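Local coordinates for ferrichrome-binding protein (Bacillus subtilis subsp. subtilis, PDB 3G9Q) that binds iron(3+)-hydroxamate complexes such as ferrichrome and hands them to the membrane permease of the FhuCBGD ABC transporter, at residues A[14-19]-A[34-39]. Residues are numbered along the deposited sequence; the frame is centred on the assembly and turned at random.
Sequences PKRVVV and NVVGAP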
loop_
_atom_site.group_PDB
_atom_site.type_symbol
_atom_site.label_atom_id
_atom_site.label_comp_id
_atom_site.label_asym_id
_atom_site.label_seq_id
_atom_site.Cartn_x
_atom_site.Cartn_y
_atom_site.Cartn_z
ATOM N N PRO A 14 6.957 -23.172 7.399
ATOM C CA PRO A 14 7.480 -22.804 8.714
ATOM C C PRO A 14 6.368 -22.622 9.745
ATOM O O PRO A 14 5.292 -22.097 9.432
ATOM C CB PRO A 14 8.252 -21.520 8.424
ATOM C CG PRO A 14 7.537 -20.943 7.244
ATOM C CD PRO A 14 7.290 -22.145 6.397
ATOM N N LYS A 15 6.634 -23.068 10.970
ATOM C CA LYS A 15 5.667 -22.979 12.059
ATOM C C LYS A 15 5.718 -21.660 12.826
ATOM O O LYS A 15 4.706 -21.222 13.369
ATOM C CB LYS A 15 5.857 -24.162 13.025
ATOM C CG LYS A 15 5.469 -25.526 12.428
ATOM C CD LYS A 15 5.981 -26.728 13.255
ATOM C CE LYS A 15 5.274 -26.895 14.602
ATOM N NZ LYS A 15 5.827 -28.056 15.367
ATOM N N ARG A 16 6.885 -21.022 12.874
ATOM C CA ARG A 16 7.002 -19.747 13.581
ATOM C C ARG A 16 7.866 -18.761 12.808
ATOM O O ARG A 16 9.089 -18.894 12.772
ATOM C CB ARG A 16 7.593 -19.951 14.981
ATOM C CG ARG A 16 6.796 -20.874 15.909
ATOM C CD ARG A 16 7.497 -20.979 17.246
ATOM N NE ARG A 16 7.491 -19.702 17.963
ATOM C CZ ARG A 16 6.453 -19.253 18.665
ATOM N NH1 ARG A 16 6.512 -18.084 19.285
ATOM N NH2 ARG A 16 5.355 -19.980 18.753
ATOM N N VAL A 17 7.223 -17.764 12.203
ATOM C CA VAL A 17 7.919 -16.752 11.416
ATOM C C VAL A 17 7.892 -15.362 12.051
ATOM O O VAL A 17 6.845 -14.874 12.473
ATOM C CB VAL A 17 7.311 -16.622 9.991
ATOM C CG1 VAL A 17 8.056 -15.557 9.208
ATOM C CG2 VAL A 17 7.376 -17.950 9.262
ATOM N N VAL A 18 9.060 -14.737 12.119
ATOM C CA VAL A 18 9.186 -13.388 12.647
ATOM C C VAL A 18 9.487 -12.508 11.431
ATOM O O VAL A 18 10.498 -12.703 10.735
ATOM C CB VAL A 18 10.348 -13.272 13.668
ATOM C CG1 VAL A 18 10.579 -11.813 14.043
ATOM C CG2 VAL A 18 10.039 -14.090 14.900
ATOM N N VAL A 19 8.595 -11.556 11.170
ATOM C CA VAL A 19 8.728 -10.657 10.033
ATOM C C VAL A 19 9.164 -9.275 10.483
ATOM O O VAL A 19 8.394 -8.561 11.109
ATOM C CB VAL A 19 7.382 -10.534 9.288
ATOM C CG1 VAL A 19 7.536 -9.660 8.064
ATOM C CG2 VAL A 19 6.879 -11.911 8.903
ATOM N N ASN A 34 1.920 -18.919 10.016
ATOM C CA ASN A 34 1.785 -18.353 11.330
ATOM C C ASN A 34 2.950 -17.404 11.645
ATOM O O ASN A 34 4.127 -17.794 11.612
ATOM C CB ASN A 34 1.682 -19.493 12.342
ATOM C CG ASN A 34 1.644 -19.004 13.759
ATOM O OD1 ASN A 34 0.869 -18.107 14.104
ATOM N ND2 ASN A 34 2.480 -19.595 14.602
ATOM N N VAL A 35 2.610 -16.147 11.920
ATOM C CA VAL A 35 3.611 -15.143 12.237
ATOM C C VAL A 35 3.573 -14.846 13.717
ATOM O O VAL A 35 2.519 -14.555 14.291
ATOM C CB VAL A 35 3.399 -13.849 11.422
ATOM C CG1 VAL A 35 4.450 -12.804 11.804
ATOM C CG2 VAL A 35 3.490 -14.174 9.943
ATOM N N VAL A 36 4.743 -14.918 14.330
ATOM C CA VAL A 36 4.844 -14.733 15.762
ATOM C C VAL A 36 5.345 -13.365 16.196
ATOM O O VAL A 36 5.243 -13.013 17.368
ATOM C CB VAL A 36 5.702 -15.872 16.349
ATOM C CG1 VAL A 36 5.124 -17.213 15.897
ATOM C CG2 VAL A 36 7.146 -15.747 15.884
ATOM N N GLY A 37 5.849 -12.589 15.241
ATOM C CA GLY A 37 6.330 -11.250 15.537
ATOM C C GLY A 37 6.275 -10.325 14.326
ATOM O O GLY A 37 6.482 -10.753 13.185
ATOM N N ALA A 38 5.994 -9.051 14.576
ATOM C CA ALA A 38 5.921 -8.053 13.518
ATOM C C ALA A 38 6.269 -6.683 14.099
ATOM O O ALA A 38 6.109 -6.459 15.299
ATOM C CB ALA A 38 4.523 -8.024 12.917
ATOM N N PRO A 39 6.784 -5.761 13.261
ATOM C CA PRO A 39 7.145 -4.409 13.717
ATOM C C PRO A 39 5.908 -3.566 14.081
ATOM O O PRO A 39 4.768 -3.988 13.859
ATOM C CB PRO A 39 7.936 -3.849 12.533
ATOM C CG PRO A 39 7.391 -4.596 11.369
ATOM C CD PRO A 39 7.255 -5.993 11.884
#
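V17 pairs with V35 and V18 with G37 in parallel, a one-residue shift of register that makes a beta bulge at V36; the strand directions diverge by 54°. The backbone ladder runs from V17 N to N34 O (3.2 Å), through V36 N to V17 O (2.8 Å), to V19 N and G37 O (3.0 Å). N34 extends it with its side chain: CG lies anti to the backbone N (chi1 176°), which carries ND2 to K15 O at 3.0 Å, almost in line with that carbonyl. Beta-branched valines suit the extended backbone at V17, V18, V19 and V35; V36, at the bulge, departs from it and turns its side chain toward strand 17-19. G37 suits its place opposite V18, since a CB there would probably crowd V18 CG1. On one face, V19 CG2 meets V35 CG1 at 3.9 Å; on the other, V18 CG2 meets V36 CG2. The second methyl of V36, CG1, sits 3.7 Å above the centre of the R16 guanidinium, whose NE is hydrogen-bonded to L70 O. A serine in place of R16 would probably leave that methyl without its flat cover and L70 O without this donor. Strands 17-19 and 35-37 form a beta-alpha-beta crossover through helix 25-31, whose Y25 and F28 pack on V35; strand 35-37 edges the parallel sheet, strand 17-19 continues it to strand 74-78.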